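PDB 4XSO: Alr3699 protein from Nostoc sp., which is of undefined function but belongs to the glycosyltransferases of the two-domain GT-B fold. Local coordinates for residues Q248-V251 with K252-Q256; G297-I300 with V301-M304; E320-H324 with G325-F329. One frame throughout, in Å; residues are numbered along the deposited sequence.

Contact 1: residues Q248-V251 with K252-Q256; sequences QDYV and KELHQ
Glu253, Leu254 and His255 each donate their backbone N-H to the carbonyl four residues earlier, so Asp249, Tyr250 and Val251 are tied into the first turns of helix 248-260; the bond from Lys252 N to Gln248 O is weak. The shortest, Leu254 N to Tyr250 O at 2.8 Å, lies under the main side-chain contact of the stretch. Tyr250 has CG anti to its own backbone N (chi1 -172°), which tips the ring toward the next turn, where Leu254 covers one face of it. The leucine methyl CD2 makes a CH-pi contact, 4.0 Å from the centroid of the Tyr250 ring, and comes within 3.6 Å of Tyr250 CZ. This side of helix 248-260, the crossover between strands 235-240 and 267-271 in a beta-alpha-beta unit, faces helix 221-228, on which both side chains pack and where the Tyr250 hydroxyl is hydrogen-bonded to His222 ND1. Glu253 brings OE2 to 3.6 Å from Tyr250 CD1, its carboxylate plane almost perpendicular to the ring. Further round, Val251 and His255 point the same way, side by side, with CG1 of Val251 3.7 Å from CD2 of the His255 ring, which also meets Phe269.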
loop_
_atom_site.group_PDB
_atom_site.type_symbol
_atom_site.label_atom_id
_atom_site.label_comp_id
_atom_site.label_asym_id
_atom_site.label_seq_id
_atom_site.Cartn_x
_atom_site.Cartn_y
_atom_site.Cartn_z
ATOM N N GLN A 248 21.357 19.464 22.052
ATOM C CA GLN A 248 22.227 19.885 23.175
ATOM C C GLN A 248 23.408 20.788 22.832
ATOM O O GLN A 248 23.670 21.741 23.558
ATOM C CB GLN A 248 22.651 18.668 23.973
ATOM C CG GLN A 248 21.462 18.148 24.770
ATOM C CD GLN A 248 20.699 19.275 25.499
ATOM O OE1 GLN A 248 19.484 19.497 25.268
ATOM N NE2 GLN A 248 21.417 20.002 26.379
ATOM N N ASP A 249 24.134 20.551 21.746
ATOM C CA ASP A 249 25.231 21.499 21.370
ATOM C C ASP A 249 24.792 22.956 21.187
ATOM O O ASP A 249 25.601 23.903 21.362
ATOM C CB ASP A 249 25.877 21.113 20.013
ATOM C CG ASP A 249 26.526 19.751 20.020
ATOM O OD1 ASP A 249 26.344 19.008 20.993
ATOM O OD2 ASP A 249 27.214 19.427 19.024
ATOM N N TYR A 250 23.531 23.146 20.757
ATOM C CA TYR A 250 23.005 24.515 20.534
ATOM C C TYR A 250 22.781 25.261 21.829
ATOM O O TYR A 250 23.090 26.424 21.950
ATOM C CB TYR A 250 21.676 24.483 19.778
ATOM C CG TYR A 250 21.169 25.846 19.345
ATOM C CD1 TYR A 250 21.903 26.617 18.454
ATOM C CD2 TYR A 250 19.946 26.341 19.804
ATOM C CE1 TYR A 250 21.436 27.854 18.018
ATOM C CE2 TYR A 250 19.477 27.608 19.400
ATOM C CZ TYR A 250 20.225 28.375 18.522
ATOM O OH TYR A 250 19.803 29.624 18.062
ATOM N N VAL A 251 22.177 24.604 22.791
ATOM C CA VAL A 251 21.976 25.236 24.084
ATOM C C VAL A 251 23.283 25.673 24.746
ATOM O O VAL A 251 23.399 26.816 25.188
ATOM C CB VAL A 251 21.195 24.306 24.995
ATOM C CG1 VAL A 251 21.262 24.811 26.424
ATOM C CG2 VAL A 251 19.768 24.224 24.473
ATOM N N LYS A 252 24.274 24.782 24.765
ATOM C CA LYS A 252 25.683 25.145 25.098
ATOM C C LYS A 252 26.193 26.371 24.313
ATOM O O LYS A 252 26.750 27.293 24.888
ATOM C CB LYS A 252 26.620 23.955 24.809
ATOM C CG LYS A 252 28.065 24.130 25.290
ATOM C CD LYS A 252 29.026 23.148 24.621
ATOM C CE LYS A 252 29.377 23.635 23.209
ATOM N NZ LYS A 252 29.479 22.511 22.240
ATOM N N GLU A 253 25.977 26.384 23.011
ATOM C CA GLU A 253 26.394 27.502 22.161
ATOM C C GLU A 253 25.668 28.808 22.560
ATOM O O GLU A 253 26.284 29.889 22.636
ATOM C CB GLU A 253 26.205 27.115 20.702
ATOM C CG GLU A 253 26.763 28.109 19.681
ATOM C CD GLU A 253 25.669 28.767 18.813
ATOM O OE1 GLU A 253 25.326 29.969 19.058
ATOM O OE2 GLU A 253 25.141 28.065 17.899
ATOM N N LEU A 254 24.385 28.729 22.913
ATOM C CA LEU A 254 23.664 29.959 23.290
ATOM C C LEU A 254 24.243 30.508 24.544
ATOM O O LEU A 254 24.476 31.709 24.646
ATOM C CB LEU A 254 22.143 29.744 23.559
ATOM C CG LEU A 254 21.355 29.285 22.363
ATOM C CD1 LEU A 254 19.887 29.162 22.735
ATOM C CD2 LEU A 254 21.600 30.255 21.205
ATOM N N HIS A 255 24.393 29.646 25.542
ATOM C CA HIS A 255 24.948 30.084 26.833
ATOM C C HIS A 255 26.313 30.756 26.691
ATOM O O HIS A 255 26.604 31.778 27.347
ATOM C CB HIS A 255 25.016 28.897 27.803
ATOM C CG HIS A 255 23.684 28.517 28.415
ATOM N ND1 HIS A 255 22.950 29.385 29.184
ATOM C CD2 HIS A 255 23.061 27.322 28.520
ATOM C CE1 HIS A 255 21.881 28.779 29.671
ATOM N NE2 HIS A 255 21.922 27.521 29.282
ATOM N N GLN A 256 27.123 30.234 25.774
ATOM C CA GLN A 256 28.505 30.721 25.633
ATOM C C GLN A 256 28.457 32.036 24.951
ATOM O O GLN A 256 29.120 33.005 25.365
ATOM C CB GLN A 256 29.336 29.762 24.781
ATOM C CG GLN A 256 29.473 28.379 25.426
ATOM C CD GLN A 256 30.667 27.591 24.895
ATOM O OE1 GLN A 256 30.541 26.789 23.955
ATOM N NE2 GLN A 256 31.842 27.842 25.483
#

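Contact 2: residues G297-I300 with V301-M304; sequences GRVI and VEAM
Val301 begins the second half of the segment by reaching back to Gly297, the N-cap residue of helix 298-305: its N-H makes a weak bond to Gly297 O, 3.3 Å long. Its CB sits 3.6 Å from Arg298 O, and its side chain packs on Phe182, Phe296, Leu321 and Phe368, well inside the protein.

Glu302 follows with a firmer backbone bond, its N 2.8 Å from Arg298 O and nearly in line with that carbonyl. Its CG stands anti to its own carbonyl carbon (chi1 -72°), a rotation that lays the side chain back over the preceding helical turn, with CG 3.3 Å from Arg298 O. The chain then runs extended, so that the carboxylate comes up beside Val299, where OE1 is 3.9 Å from Val299 CA. Glu302 OE2 is hydrogen-bonded to the hydroxyl of Tyr187. The guanidinium of Arg298 stays at a distance, NH2 4.6 Å from Glu302 OE2; the opposite charges may still attract, but no salt bridge is made. The Arg298 side chain also lies close to a bound glycerol.

Helix 298-305 is the crossover of a beta-alpha-beta unit, linking strands 285-287 and 310-313 of the parallel, Rossmann-like sheet in the C-terminal half of the GT-B fold. Ala303 turns its methyl toward the preceding turn, 3.3 Å from Val299 O, whose carbonyl also accepts the Ala303 N-H, and it packs on Val310 of the sheet.

Met304 bonds through N to Ile300 O. Its side chain runs alongside that of Ile300, both pointing the same way, and SD comes to 4.2 Å from Ile300 CG2. Ile300 reaches Ala312, Ala318 and Leu321, while Met304 lies against Val310 and against Ala360 and Ala364 of helix 350-368.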
loop_
_atom_site.group_PDB
_atom_site.type_symbol
_atom_site.label_atom_id
_atom_site.label_comp_id
_atom_site.label_asym_id
_atom_site.label_seq_id
_atom_site.Cartn_x
_atom_site.Cartn_y
_atom_site.Cartn_z
ATOM N N GLY A 297 3.645 30.692 11.083
ATOM C CA GLY A 297 4.173 30.817 12.456
ATOM C C GLY A 297 3.077 30.957 13.503
ATOM O O GLY A 297 2.528 32.071 13.646
ATOM N N ARG A 298 2.733 29.879 14.233
ATOM C CA ARG A 298 1.644 29.993 15.244
ATOM C C ARG A 298 1.980 31.135 16.217
ATOM O O ARG A 298 1.154 31.977 16.574
ATOM C CB ARG A 298 1.404 28.655 15.991
ATOM C CG ARG A 298 0.808 27.559 15.084
ATOM C CD ARG A 298 0.654 26.192 15.770
ATOM N NE ARG A 298 -0.244 26.226 16.923
ATOM C CZ ARG A 298 -1.583 26.260 16.862
ATOM N NH1 ARG A 298 -2.239 26.153 15.708
ATOM N NH2 ARG A 298 -2.298 26.355 17.981
ATOM N N VAL A 299 3.247 31.233 16.600
ATOM C CA VAL A 299 3.674 32.229 17.581
ATOM C C VAL A 299 3.442 33.670 17.145
ATOM O O VAL A 299 3.174 34.566 17.968
ATOM C CB VAL A 299 5.190 32.046 17.905
ATOM C CG1 VAL A 299 5.751 33.229 18.631
ATOM C CG2 VAL A 299 5.342 30.785 18.752
ATOM N N ILE A 300 3.572 33.896 15.865
ATOM C CA ILE A 300 3.396 35.208 15.295
ATOM C C ILE A 300 1.890 35.525 15.474
ATOM O O ILE A 300 1.538 36.531 15.999
ATOM C CB ILE A 300 3.764 35.216 13.824
ATOM C CG1 ILE A 300 5.271 34.920 13.647
ATOM C CG2 ILE A 300 3.385 36.547 13.189
ATOM C CD1 ILE A 300 5.659 34.721 12.165
ATOM N N VAL A 301 1.020 34.669 15.014
ATOM C CA VAL A 301 -0.438 34.887 15.271
ATOM C C VAL A 301 -0.797 35.017 16.738
ATOM O O VAL A 301 -1.592 35.853 17.108
ATOM C CB VAL A 301 -1.298 33.802 14.607
ATOM C CG1 VAL A 301 -2.801 34.036 14.913
ATOM C CG2 VAL A 301 -1.068 33.823 13.127
ATOM N N GLU A 302 -0.169 34.240 17.600
ATOM C CA GLU A 302 -0.479 34.309 19.025
ATOM C C GLU A 302 -0.112 35.649 19.606
ATOM O O GLU A 302 -0.881 36.238 20.331
ATOM C CB GLU A 302 0.175 33.162 19.789
ATOM C CG GLU A 302 -0.573 31.894 19.431
ATOM C CD GLU A 302 -0.022 30.655 20.077
ATOM O OE1 GLU A 302 1.205 30.443 19.972
ATOM O OE2 GLU A 302 -0.849 29.884 20.620
ATOM N N ALA A 303 1.031 36.156 19.178
ATOM C CA ALA A 303 1.516 37.445 19.643
ATOM C C ALA A 303 0.566 38.575 19.232
ATOM O O ALA A 303 0.262 39.476 20.015
ATOM C CB ALA A 303 2.913 37.652 19.083
ATOM N N MET A 304 0.070 38.467 18.003
ATOM C CA MET A 304 -0.843 39.446 17.420
ATOM C C MET A 304 -2.166 39.416 18.218
ATOM O O MET A 304 -2.702 40.444 18.609
ATOM C CB MET A 304 -1.067 39.126 15.937
ATOM C CG MET A 304 0.164 39.329 15.041
ATOM S SD MET A 304 -0.085 38.866 13.283
ATOM C CE MET A 304 -0.389 40.482 12.813
#

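Contact 3: residues E320-H324 with G325-F329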
loop_
_atom_site.group_PDB
_atom_site.type_symbol
_atom_site.label_atom_id
_atom_site.label_comp_id
_atom_site.label_asym_id
_atom_site.label_seq_id
_atom_site.Cartn_x
_atom_site.Cartn_y
_atom_site.Cartn_z
ATOM N N GLU A 320 2.677 36.337 5.029
ATOM C CA GLU A 320 1.224 36.451 4.761
ATOM C C GLU A 320 0.503 36.876 6.032
ATOM O O GLU A 320 -0.674 37.246 5.983
ATOM C CB GLU A 320 0.627 35.080 4.420
ATOM C CG GLU A 320 1.110 34.472 3.147
ATOM C CD GLU A 320 0.913 32.951 3.149
ATOM O OE1 GLU A 320 -0.258 32.513 3.283
ATOM O OE2 GLU A 320 1.925 32.230 2.974
ATOM N N LEU A 321 1.200 36.726 7.155
ATOM C CA LEU A 321 0.687 37.067 8.444
ATOM C C LEU A 321 0.829 38.534 8.807
ATOM O O LEU A 321 0.022 39.072 9.609
ATOM C CB LEU A 321 1.354 36.213 9.510
ATOM C CG LEU A 321 1.347 34.685 9.269
ATOM C CD1 LEU A 321 2.008 33.949 10.411
ATOM C CD2 LEU A 321 -0.072 34.169 9.094
ATOM N N VAL A 322 1.892 39.166 8.320
ATOM C CA VAL A 322 2.270 40.493 8.829
ATOM C C VAL A 322 2.381 41.436 7.689
ATOM O O VAL A 322 3.017 41.090 6.740
ATOM C CB VAL A 322 3.666 40.498 9.528
ATOM C CG1 VAL A 322 4.086 41.917 9.851
ATOM C CG2 VAL A 322 3.726 39.646 10.792
ATOM N N GLU A 323 1.777 42.625 7.768
ATOM C CA GLU A 323 2.151 43.706 6.817
ATOM C C GLU A 323 2.994 44.673 7.596
ATOM O O GLU A 323 2.551 45.187 8.639
ATOM C CB GLU A 323 0.972 44.446 6.199
ATOM C CG GLU A 323 0.387 43.783 4.976
ATOM C CD GLU A 323 1.172 44.087 3.705
ATOM O OE1 GLU A 323 2.114 44.942 3.721
ATOM O OE2 GLU A 323 0.828 43.452 2.686
ATOM N N HIS A 324 4.208 44.857 7.088
ATOM C CA HIS A 324 5.315 45.590 7.739
ATOM C C HIS A 324 4.924 47.019 7.970
ATOM O O HIS A 324 4.484 47.697 7.059
ATOM C CB HIS A 324 6.590 45.563 6.820
ATOM C CG HIS A 324 7.779 46.256 7.414
ATOM N ND1 HIS A 324 8.615 45.637 8.315
ATOM C CD2 HIS A 324 8.246 47.528 7.292
ATOM C CE1 HIS A 324 9.575 46.470 8.692
ATOM N NE2 HIS A 324 9.372 47.629 8.089
ATOM N N GLY A 325 5.140 47.454 9.201
ATOM C CA GLY A 325 4.723 48.692 9.768
ATOM C C GLY A 325 3.191 48.824 10.047
ATOM O O GLY A 325 2.774 49.822 10.557
ATOM N N VAL A 326 2.370 47.878 9.637
ATOM C CA VAL A 326 0.912 47.958 9.879
ATOM C C VAL A 326 0.483 47.208 11.105
ATOM O O VAL A 326 -0.155 47.799 12.036
ATOM C CB VAL A 326 0.134 47.516 8.655
ATOM C CG1 VAL A 326 -1.407 47.679 8.834
ATOM C CG2 VAL A 326 0.603 48.277 7.468
ATOM N N ASN A 327 0.812 45.925 11.139
ATOM C CA ASN A 327 0.348 45.037 12.255
ATOM C C ASN A 327 1.480 44.171 12.762
ATOM O O ASN A 327 1.289 43.173 13.421
ATOM C CB ASN A 327 -0.828 44.218 11.773
ATOM C CG ASN A 327 -0.555 43.597 10.408
ATOM O OD1 ASN A 327 0.570 43.139 10.121
ATOM N ND2 ASN A 327 -1.540 43.714 9.511
ATOM N N GLY A 328 2.686 44.582 12.434
ATOM C CA GLY A 328 3.913 43.939 12.866
ATOM C C GLY A 328 5.114 44.423 12.019
ATOM O O GLY A 328 4.993 45.330 11.218
ATOM N N PHE A 329 6.235 43.757 12.170
ATOM C CA PHE A 329 7.473 44.070 11.453
ATOM C C PHE A 329 8.052 42.812 10.893
ATOM O O PHE A 329 7.924 41.716 11.480
ATOM C CB PHE A 329 8.498 44.704 12.353
ATOM C CG PHE A 329 7.995 45.925 13.074
ATOM C CD1 PHE A 329 8.009 47.145 12.481
ATOM C CD2 PHE A 329 7.486 45.804 14.360
ATOM C CE1 PHE A 329 7.567 48.272 13.134
ATOM C CE2 PHE A 329 6.999 46.903 15.008
ATOM C CZ PHE A 329 7.053 48.133 14.408
#
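The rings of His324 and Phe329 meet as an offset edge-to-face pair, the edge of Phe329 turned toward the face of the imidazole, with centroids 5.9 Å apart and planes at 79°. Relative to the phenyl ring, His324 CE1 lies near the plane, at the edge, 4.2 Å from Phe329 CD1. With chi1 at -179°, His324 puts its ring on the far side from its own N, beside the backbone of Phe329; there ND1 is hydrogen-bonded to Leu330 N. The Asn327 amide is the other flat group. Its OD1 accepts the N-H of Glu323 at 2.7 Å, with the donor tilted only slightly from the amide plane, while the Asn327 backbone N returns a bond to Glu323 O. Glu323 is therefore gripped through both its N and its O by one residue, and its carbonyl takes a second N-H, that of Val326, at 2.9 Å. Beside this, Val322 CG1 rests 3.5 Å from Gly328 C. Gly325 N bonds to Gly328 O within the loop. Val322 and Asn327 face inward on Ile300 and Met304 respectively. Residues 323-326 form a type II beta turn, closed by the Val326 N to Glu323 O bond, with Gly325 at the third position, where phi is positive (71°); pinned by Asn327, it leads from helix 318-321 into edge strand 329-331 of the parallel sheet in this Rossmann-like domain.

How the contacts relate
All three contacts belong to the C-terminal Rossmann-like domain of the GT-B fold and follow one another along the chain. Contact 1, on helix 248-260, stands apart: its centre is about 25 Å from that of contact 2 and about 31 Å from that of contact 3, and it touches neither. Its helix runs between strands 235-240 and 267-271, at one edge of the six-stranded parallel sheet. Contacts 2 and 3 have centres about 12 Å apart and pack directly, Met304 CE lying 3.2 Å from Asn327 O, and helix 350-368 runs against both. They thus form one continuous packed region toward the other end of the strand order, by strands 310-313 and 329-331.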